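Local structure of putative sesquiterpene cyclase (Kitasatospora setae, 4MC3) at residues G124-W127 with Q128-L132; P205-K208 with L209-A212; Q282-S286 with R287-A291. The protein converts (2E,6E)-farnesyl diphosphate and water into (2Z,6E)-hedycaryol and diphosphate through a magnesium-dependent 1,11-cyclization. All blocks are in the same frame, centred on the assembly; numbering follows the deposited sequence.

Interaction 1 of 3, residues G124-W127 with Q128-L132; sequences GALW and QETAL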
ATOM      1  N   GLY A 124       6.705   9.889  14.487  1.00 21.31           N
ATOM      2  CA  GLY A 124       7.986  10.538  14.382  1.00 23.86           C
ATOM      3  C   GLY A 124       9.107   9.620  14.844  1.00 23.63           C
ATOM      4  O   GLY A 124      10.158   9.624  14.249  1.00 22.81           O
ATOM      5  N   ALA A 125       8.875   8.806  15.891  1.00 21.07           N
ATOM      6  CA  ALA A 125       9.922   7.937  16.424  1.00 19.61           C
ATOM      7  C   ALA A 125      10.178   6.777  15.419  1.00 20.22           C
ATOM      8  O   ALA A 125      11.300   6.335  15.178  1.00 21.23           O
ATOM      9  CB  ALA A 125       9.588   7.444  17.851  1.00 23.94           C
ATOM     10  N   LEU A 126       9.082   6.241  14.884  1.00 20.29           N
ATOM     11  CA  LEU A 126       9.151   5.116  13.954  1.00 17.32           C
ATOM     12  C   LEU A 126       9.894   5.583  12.693  1.00 16.32           C
ATOM     13  O   LEU A 126      10.729   4.873  12.135  1.00 17.89           O
ATOM     14  CB  LEU A 126       7.785   4.562  13.611  1.00 18.66           C
ATOM     15  CG  LEU A 126       7.793   3.344  12.677  1.00 18.71           C
ATOM     16  CD1 LEU A 126       8.580   2.172  13.267  1.00 21.23           C
ATOM     17  CD2 LEU A 126       6.372   2.899  12.376  1.00 19.74           C
ATOM     18  N   TRP A 127       9.599   6.783  12.223  1.00 17.84           N
ATOM     19  CA  TRP A 127      10.345   7.334  11.082  1.00 16.18           C
ATOM     20  C   TRP A 127      11.817   7.520  11.385  1.00 19.94           C
ATOM     21  O   TRP A 127      12.648   7.173  10.554  1.00 19.13           O
ATOM     22  CB  TRP A 127       9.681   8.612  10.524  1.00 16.97           C
ATOM     23  CG  TRP A 127      10.460   9.215   9.389  1.00 18.15           C
ATOM     24  CD1 TRP A 127      11.035  10.453   9.371  1.00 22.49           C
ATOM     25  CD2 TRP A 127      10.836   8.572   8.164  1.00 18.96           C
ATOM     26  NE1 TRP A 127      11.709  10.609   8.177  1.00 24.64           N
ATOM     27  CE2 TRP A 127      11.638   9.459   7.456  1.00 21.11           C
ATOM     28  CE3 TRP A 127      10.607   7.318   7.630  1.00 20.81           C
ATOM     29  CZ2 TRP A 127      12.165   9.130   6.207  1.00 21.62           C
ATOM     30  CZ3 TRP A 127      11.128   6.991   6.397  1.00 21.18           C
ATOM     31  CH2 TRP A 127      11.930   7.889   5.722  1.00 21.11           C
ATOM     32  N   GLN A 128      12.154   8.042  12.565  1.00 18.85           N
ATOM     33  CA  GLN A 128      13.562   8.138  12.925  1.00 20.99           C
ATOM     34  C   GLN A 128      14.277   6.791  12.821  1.00 21.72           C
ATOM     35  O   GLN A 128      15.409   6.701  12.246  1.00 23.99           O
ATOM     36  CB  GLN A 128      13.763   8.757  14.327  1.00 23.01           C
ATOM     37  CG  GLN A 128      15.254   9.023  14.679  1.00 33.03           C
ATOM     38  CD  GLN A 128      16.077   7.818  15.196  1.00 36.69           C
ATOM     39  OE1 GLN A 128      15.552   6.746  15.601  1.00 41.69           O
ATOM     40  NE2 GLN A 128      17.401   7.990  15.183  1.00 41.81           N
ATOM     41  N   GLU A 129      13.673   5.749  13.353  1.00 21.27           N
ATOM     42  CA  GLU A 129      14.239   4.393  13.316  1.00 21.05           C
ATOM     43  C   GLU A 129      14.366   3.860  11.885  1.00 21.63           C
ATOM     44  O   GLU A 129      15.345   3.235  11.505  1.00 24.23           O
ATOM     45  CB  GLU A 129      13.423   3.443  14.194  1.00 23.48           C
ATOM     46  CG  GLU A 129      13.796   1.956  14.057  1.00 31.72           C
ATOM     47  CD  GLU A 129      12.926   0.973  14.855  1.00 40.41           C
ATOM     48  OE1 GLU A 129      11.920   1.369  15.517  1.00 43.24           O
ATOM     49  OE2 GLU A 129      13.260  -0.249  14.811  1.00 46.98           O
ATOM     50  N   THR A 130      13.348   4.101  11.086  1.00 19.87           N
ATOM     51  CA  THR A 130      13.299   3.609   9.725  1.00 19.61           C
ATOM     52  C   THR A 130      14.336   4.308   8.827  1.00 20.35           C
ATOM     53  O   THR A 130      14.989   3.661   7.967  1.00 23.08           O
ATOM     54  CB  THR A 130      11.850   3.770   9.212  1.00 18.35           C
ATOM     55  OG1 THR A 130      10.942   3.012  10.052  1.00 18.42           O
ATOM     56  CG2 THR A 130      11.720   3.227   7.799  1.00 21.84           C
ATOM     57  N   ALA A 131      14.474   5.612   8.963  1.00 18.44           N
ATOM     58  CA  ALA A 131      15.352   6.401   8.096  1.00 20.42           C
ATOM     59  C   ALA A 131      16.824   6.181   8.441  1.00 21.68           C
ATOM     60  O   ALA A 131      17.665   6.385   7.597  1.00 21.34           O
ATOM     61  CB  ALA A 131      15.031   7.865   8.196  1.00 22.62           C
ATOM     62  N   LEU A 132      17.120   5.812   9.695  1.00 23.12           N
ATOM     63  CA  LEU A 132      18.487   5.701  10.178  1.00 22.72           C
ATOM     64  C   LEU A 132      19.293   4.679   9.418  1.00 21.68           C
ATOM     65  O   LEU A 132      18.953   3.500   9.365  1.00 21.58           O
ATOM     66  CB  LEU A 132      18.495   5.313  11.666  1.00 26.69           C
ATOM     67  CG  LEU A 132      19.855   5.108  12.337  1.00 34.81           C
ATOM     68  CD1 LEU A 132      20.427   6.485  12.472  1.00 38.51           C
ATOM     69  CD2 LEU A 132      19.702   4.435  13.712  1.00 37.63           C
TER
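The indole of Trp127 reaches forward along its helix, and the methyl group of Ala131, one turn on, sits over one face of the ring. This is an i, i+4 CH-pi contact within the last turns of helix 118-131, in the all-helical class I terpene synthase fold. Ala131 CB lies 3.9 Å from the centroid of the six-membered ring of Trp127, displaced toward the rim, with Trp127 CZ2 its nearest ring atom at 3.7 Å. The indole takes this course because CG lies anti to the backbone N (chi1 178°), which directs it toward the C-terminal end of the helix; the turn about CB-CG then brings the six-membered ring against Ala131. Thr130 approaches the same ring obliquely, the two side chains crossing at about a right angle, with Thr130 CG2 4.1 Å from Trp127 CZ3. Beyond the helix, Trp127 meets the ring of Phe142 with the planes almost parallel, and Trp74 of helix 65-84 also touches it. Leu126 turns instead to helix 65-84, packing on Trp74 and Leu77. Leu126 O is gripped twice by Thr130, through Thr130 N at 2.9 Å and through the hydroxyl. Thr130 OG1 also bonds to Trp74 NE1. The Thr130 rotamer (chi1 -60°) turns OG1 back over the preceding turn, where it donates to Leu126 O at 2.8 Å from 39° above the carbonyl plane.

Interaction 2 of 3, residues P205-K208 with L209-A212; sequences PMNK and LRRA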
ATOM      1  N   PRO A 205       9.100   1.325 -16.677  1.00 31.98           N
ATOM      2  CA  PRO A 205       8.415   0.074 -16.426  1.00 30.29           C
ATOM      3  C   PRO A 205       8.101  -0.117 -14.931  1.00 27.71           C
ATOM      4  O   PRO A 205       7.071  -0.713 -14.605  1.00 26.79           O
ATOM      5  CB  PRO A 205       9.413  -0.988 -16.938  1.00 32.57           C
ATOM      6  CG  PRO A 205      10.186  -0.287 -18.022  1.00 32.58           C
ATOM      7  CD  PRO A 205      10.258   1.148 -17.595  1.00 36.50           C
ATOM      8  N   MET A 206       8.973   0.342 -14.031  1.00 25.74           N
ATOM      9  CA  MET A 206       8.713   0.151 -12.593  1.00 26.31           C
ATOM     10  C   MET A 206       7.532   1.017 -12.161  1.00 23.55           C
ATOM     11  O   MET A 206       6.695   0.591 -11.341  1.00 23.71           O
ATOM     12  CB  MET A 206       9.926   0.456 -11.751  1.00 27.40           C
ATOM     13  CG  MET A 206       9.855  -0.089 -10.323  1.00 26.51           C
ATOM     14  SD  MET A 206       9.906  -1.899 -10.328  1.00 27.67           S
ATOM     15  CE  MET A 206      11.625  -2.266 -10.059  1.00 25.35           C
ATOM     16  N   ASN A 207       7.448   2.230 -12.668  1.00 23.51           N
ATOM     17  CA  ASN A 207       6.307   3.087 -12.342  1.00 25.41           C
ATOM     18  C   ASN A 207       5.000   2.471 -12.824  1.00 24.07           C
ATOM     19  O   ASN A 207       3.981   2.535 -12.131  1.00 23.33           O
ATOM     20  CB  ASN A 207       6.484   4.508 -12.929  1.00 26.52           C
ATOM     21  CG  ASN A 207       7.609   5.300 -12.290  1.00 28.50           C
ATOM     22  OD1 ASN A 207       8.061   5.058 -11.180  1.00 30.45           O
ATOM     23  ND2 ASN A 207       8.039   6.320 -13.012  1.00 31.63           N
ATOM     24  N   LYS A 208       5.023   1.874 -14.010  1.00 24.68           N
ATOM     25  CA  LYS A 208       3.866   1.256 -14.618  1.00 24.36           C
ATOM     26  C   LYS A 208       3.447   0.068 -13.800  1.00 21.92           C
ATOM     27  O   LYS A 208       2.232  -0.191 -13.584  1.00 22.35           O
ATOM     28  CB  LYS A 208       4.211   0.859 -16.050  1.00 27.30           C
ATOM     29  CG  LYS A 208       3.119   0.150 -16.865  1.00 31.42           C
ATOM     30  CD  LYS A 208       3.649  -0.062 -18.286  1.00 32.68           C
ATOM     31  CE  LYS A 208       2.727  -0.934 -19.115  1.00 36.46           C
ATOM     32  NZ  LYS A 208       3.138  -1.013 -20.551  1.00 38.19           N
ATOM     33  N   LEU A 209       4.436  -0.722 -13.385  1.00 22.94           N
ATOM     34  CA  LEU A 209       4.173  -1.897 -12.531  1.00 22.52           C
ATOM     35  C   LEU A 209       3.562  -1.497 -11.188  1.00 18.79           C
ATOM     36  O   LEU A 209       2.597  -2.150 -10.726  1.00 22.11           O
ATOM     37  CB  LEU A 209       5.515  -2.645 -12.286  1.00 24.66           C
ATOM     38  CG  LEU A 209       5.465  -3.870 -11.359  1.00 25.36           C
ATOM     39  CD1 LEU A 209       4.536  -4.940 -11.870  1.00 26.30           C
ATOM     40  CD2 LEU A 209       6.876  -4.414 -11.173  1.00 29.39           C
ATOM     41  N   ARG A 210       4.159  -0.498 -10.563  1.00 20.28           N
ATOM     42  CA  ARG A 210       3.723  -0.031  -9.238  1.00 19.55           C
ATOM     43  C   ARG A 210       2.252   0.451  -9.336  1.00 18.40           C
ATOM     44  O   ARG A 210       1.422   0.087  -8.515  1.00 19.10           O
ATOM     45  CB  ARG A 210       4.632   1.109  -8.756  1.00 20.56           C
ATOM     46  CG  ARG A 210       4.289   1.773  -7.430  1.00 21.70           C
ATOM     47  CD  ARG A 210       5.212   2.919  -7.028  1.00 23.46           C
ATOM     48  NE  ARG A 210       6.563   2.406  -6.888  1.00 22.73           N
ATOM     49  CZ  ARG A 210       7.616   2.662  -7.700  1.00 25.22           C
ATOM     50  NH1 ARG A 210       7.561   3.522  -8.678  1.00 27.24           N
ATOM     51  NH2 ARG A 210       8.764   2.033  -7.462  1.00 25.16           N
ATOM     52  N   ARG A 211       1.933   1.267 -10.323  1.00 18.75           N
ATOM     53  CA  ARG A 211       0.576   1.771 -10.479  1.00 18.21           C
ATOM     54  C   ARG A 211      -0.410   0.670 -10.760  1.00 18.01           C
ATOM     55  O   ARG A 211      -1.476   0.576 -10.100  1.00 18.77           O
ATOM     56  CB  ARG A 211       0.505   2.855 -11.572  1.00 21.38           C
ATOM     57  CG  ARG A 211      -0.951   3.250 -11.872  1.00 22.39           C
ATOM     58  CD  ARG A 211      -1.015   4.359 -12.913  1.00 27.73           C
ATOM     59  NE  ARG A 211      -2.396   4.517 -13.347  1.00 28.95           N
ATOM     60  CZ  ARG A 211      -3.230   5.502 -13.028  1.00 29.86           C
ATOM     61  NH1 ARG A 211      -2.873   6.506 -12.261  1.00 32.46           N
ATOM     62  NH2 ARG A 211      -4.451   5.466 -13.548  1.00 32.72           N
ATOM     63  N   ALA A 212      -0.106  -0.212 -11.709  1.00 19.52           N
ATOM     64  CA  ALA A 212      -1.032  -1.264 -12.053  1.00 20.93           C
ATOM     65  C   ALA A 212      -1.228  -2.254 -10.951  1.00 18.99           C
ATOM     66  O   ALA A 212      -2.361  -2.733 -10.706  1.00 19.76           O
ATOM     67  CB  ALA A 212      -0.591  -1.963 -13.329  1.00 23.12           C
TER
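Met206 and Leu209 lie side by side and point the same way, Met206 SD being 4.0 Å from Leu209 CD2, on one flank of helix 204-225 in the terpene synthase alpha-helical fold. Next to the pair, Arg210 runs back toward the N-terminal end of its helix. Its chain bends at chi3 (-61°), which folds the guanidinium back over the preceding turn: Arg210 NH2 comes within 3.7 Å of Met206 CG, and Met206 O lies over one face of the group, near its rim. Met206 O is itself the acceptor for Arg210 N at 2.9 Å. Asn207 stands alongside Arg210 with its amide plane 59° from the guanidinium plane, and places OD1 at the guanidinium edge, 3.0 Å from Arg210 NH1. Beyond the two segments the guanidinium is held by direct bonds: Arg210 NH2 donates to Arg201 O and, weakly, to Tyr295 OH. The Met206-Leu209 flank faces helix 286-309, where Met206 rests on Tyr295 and Leu209 on Ala296 and Val299. Two other long side chains are tied outward by salt bridges, Lys208 to Glu274 of helix 250-282 and Arg211 to helix 168-178, where Arg211 NH1 meets Asp173 OD1.

Interaction 3 of 3, residues Q282-S286 with R287-A291; sequences QALPS and RAREA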
ATOM      1  N   GLN A 282      20.345  -0.248 -18.872  1.00 42.87           N
ATOM      2  CA  GLN A 282      21.073   0.501 -17.849  1.00 42.99           C
ATOM      3  C   GLN A 282      22.461  -0.079 -17.563  1.00 38.76           C
ATOM      4  O   GLN A 282      23.307   0.614 -17.006  1.00 46.86           O
ATOM      5  CB  GLN A 282      20.259   0.620 -16.553  1.00 44.21           C
ATOM      6  CG  GLN A 282      19.075   1.564 -16.715  1.00 44.69           C
ATOM      7  CD  GLN A 282      18.476   2.052 -15.409  1.00 48.89           C
ATOM      8  OE1 GLN A 282      19.165   2.215 -14.393  1.00 44.99           O
ATOM      9  NE2 GLN A 282      17.170   2.320 -15.441  1.00 43.10           N
ATOM     10  N   ALA A 283      22.690  -1.325 -17.950  1.00 32.31           N
ATOM     11  CA  ALA A 283      23.967  -1.992 -17.707  1.00 35.87           C
ATOM     12  C   ALA A 283      24.342  -2.002 -16.229  1.00 34.61           C
ATOM     13  O   ALA A 283      25.421  -1.629 -15.836  1.00 36.98           O
ATOM     14  CB  ALA A 283      25.080  -1.375 -18.538  1.00 38.94           C
ATOM     15  N   LEU A 284      23.441  -2.521 -15.422  1.00 30.39           N
ATOM     16  CA  LEU A 284      23.597  -2.536 -13.959  1.00 27.95           C
ATOM     17  C   LEU A 284      24.463  -3.687 -13.456  1.00 29.47           C
ATOM     18  O   LEU A 284      24.566  -4.754 -14.089  1.00 30.69           O
ATOM     19  CB  LEU A 284      22.210  -2.682 -13.345  1.00 33.01           C
ATOM     20  CG  LEU A 284      21.272  -1.542 -13.662  1.00 35.16           C
ATOM     21  CD1 LEU A 284      19.828  -1.962 -13.385  1.00 42.72           C
ATOM     22  CD2 LEU A 284      21.682  -0.308 -12.879  1.00 38.61           C
ATOM     23  N   PRO A 285      25.053  -3.517 -12.276  1.00 26.75           N
ATOM     24  CA  PRO A 285      25.688  -4.660 -11.645  1.00 28.03           C
ATOM     25  C   PRO A 285      24.682  -5.769 -11.439  1.00 27.09           C
ATOM     26  O   PRO A 285      23.468  -5.501 -11.284  1.00 24.31           O
ATOM     27  CB  PRO A 285      26.122  -4.114 -10.285  1.00 29.39           C
ATOM     28  CG  PRO A 285      26.210  -2.634 -10.453  1.00 34.06           C
ATOM     29  CD  PRO A 285      25.186  -2.286 -11.488  1.00 28.29           C
ATOM     30  N   SER A 286      25.178  -6.991 -11.440  1.00 27.93           N
ATOM     31  CA  SER A 286      24.322  -8.164 -11.237  1.00 28.60           C
ATOM     32  C   SER A 286      23.502  -8.081  -9.976  1.00 28.06           C
ATOM     33  O   SER A 286      22.316  -8.423  -9.970  1.00 26.48           O
ATOM     34  CB  SER A 286      25.186  -9.429 -11.192  1.00 37.58           C
ATOM     35  OG  SER A 286      25.922  -9.495 -12.399  1.00 43.29           O
ATOM     36  N   ARG A 287      24.109  -7.580  -8.903  1.00 25.28           N
ATOM     37  CA  ARG A 287      23.393  -7.508  -7.624  1.00 25.11           C
ATOM     38  C   ARG A 287      22.153  -6.619  -7.742  1.00 26.07           C
ATOM     39  O   ARG A 287      21.094  -6.918  -7.155  1.00 25.07           O
ATOM     40  CB  ARG A 287      24.352  -6.939  -6.595  1.00 25.90           C
ATOM     41  CG  ARG A 287      23.801  -6.852  -5.208  1.00 30.15           C
ATOM     42  CD  ARG A 287      24.916  -6.213  -4.393  1.00 38.02           C
ATOM     43  NE  ARG A 287      25.043  -6.870  -3.156  1.00 40.80           N
ATOM     44  CZ  ARG A 287      25.616  -6.285  -2.122  1.00 46.01           C
ATOM     45  NH1 ARG A 287      26.157  -5.046  -2.257  1.00 35.99           N
ATOM     46  NH2 ARG A 287      25.614  -6.932  -0.963  1.00 49.86           N
ATOM     47  N   ALA A 288      22.279  -5.493  -8.452  1.00 23.80           N
ATOM     48  CA  ALA A 288      21.169  -4.562  -8.618  1.00 22.42           C
ATOM     49  C   ALA A 288      20.098  -5.126  -9.500  1.00 24.14           C
ATOM     50  O   ALA A 288      18.893  -4.949  -9.241  1.00 24.87           O
ATOM     51  CB  ALA A 288      21.639  -3.203  -9.128  1.00 26.08           C
ATOM     52  N   ARG A 289      20.504  -5.821 -10.580  1.00 22.83           N
ATOM     53  CA  ARG A 289      19.515  -6.488 -11.451  1.00 23.65           C
ATOM     54  C   ARG A 289      18.699  -7.524 -10.681  1.00 26.49           C
ATOM     55  O   ARG A 289      17.463  -7.550 -10.785  1.00 26.57           O
ATOM     56  CB  ARG A 289      20.182  -7.162 -12.653  1.00 30.14           C
ATOM     57  CG  ARG A 289      20.908  -6.179 -13.519  1.00 35.82           C
ATOM     58  CD  ARG A 289      21.777  -6.972 -14.496  1.00 54.26           C
ATOM     59  NE  ARG A 289      22.427  -6.122 -15.484  1.00 54.53           N
ATOM     60  CZ  ARG A 289      22.010  -5.970 -16.746  1.00 54.84           C
ATOM     61  NH1 ARG A 289      20.929  -6.613 -17.204  1.00 56.15           N
ATOM     62  NH2 ARG A 289      22.681  -5.176 -17.559  1.00 67.46           N
ATOM     63  N   GLU A 290      19.378  -8.325  -9.869  1.00 25.51           N
ATOM     64  CA  GLU A 290      18.729  -9.342  -9.060  1.00 28.63           C
ATOM     65  C   GLU A 290      17.744  -8.720  -8.073  1.00 25.23           C
ATOM     66  O   GLU A 290      16.608  -9.209  -7.913  1.00 28.92           O
ATOM     67  CB  GLU A 290      19.801 -10.172  -8.317  1.00 31.96           C
ATOM     68  CG  GLU A 290      19.284 -11.275  -7.395  1.00 49.96           C
ATOM     69  CD  GLU A 290      20.392 -11.891  -6.543  1.00 67.98           C
ATOM     70  OE1 GLU A 290      21.563 -11.944  -7.005  1.00 75.28           O
ATOM     71  OE2 GLU A 290      20.091 -12.323  -5.407  1.00 73.15           O
ATOM     72  N   ALA A 291      18.163  -7.637  -7.407  1.00 24.91           N
ATOM     73  CA  ALA A 291      17.312  -6.937  -6.443  1.00 22.98           C
ATOM     74  C   ALA A 291      16.061  -6.388  -7.119  1.00 24.01           C
ATOM     75  O   ALA A 291      14.945  -6.510  -6.600  1.00 23.72           O
ATOM     76  CB  ALA A 291      18.085  -5.831  -5.761  1.00 23.49           C
TER
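Arg289 has its CG anti to the carbonyl carbon and beside the backbone N (chi1 -61°), and from there the chain runs extended to NE (chi2 168°, chi3 174°). This conformation carries the side chain back to the level of the start of its own helix and alongside the incoming loop, where Arg289 NE donates to Leu284 O at 2.9 Å. The bond is fairly straight at the hydrogen, and the acceptor lies in the guanidinium plane, at its edge. Seen from the carbonyl, however, the donor is tilted well out of the peptide plane. The methylene part of Arg289 also packs on the loop, with Arg289 CG 3.7 Å from Leu284 CB, while Arg289 NH2 comes within 3.4 Å of Ala283 CA. Through NH1 the guanidinium forms a salt bridge with Asp280 near the end of helix 250-282, so that one arginine ties the new helix both to the loop and to the helix before it. Leu284 points toward the new helix as well: its CB lies 4.3 Å from Ala288 CB, and its side chain touches Val200 of helix 198-201. Ala288 is buried against Ile194 and Pro197. The helical hydrogen bonding begins at Pro285 O, which accepts from Arg289 N at 3.1 Å and weakly from Ala288 N, and Ser286 O then takes Glu290 N at 2.9 Å. Ala283, with positive phi, ends the preceding run of helical backbone angles, and Pro285 occupies the N-cap position of the next. The arrangement is a short helix-loop-helix junction at the surface of the all-helical terpene synthase fold, joining helix 250-282 to helix 286-309.

The three contacts follow in series along the chain, each local to one helix or helix start in the single alpha-helical domain. Interaction 1 lies toward the end of helix 118-131, its centre about 27 Å from that of interaction 2 and about 28 Å from that of interaction 3. Interactions 2 and 3 are closer, with centres about 18 Å apart and nearest atoms about 6 Å apart. They are linked through helices 250-282 and 286-309, which pack against helix 204-225 at interaction 2 and are joined by the turn of interaction 3. Helix 204-225 also carries Asn221 and Ser225, which probably bind magnesium, placing interaction 2 on a helix that continues to the active site.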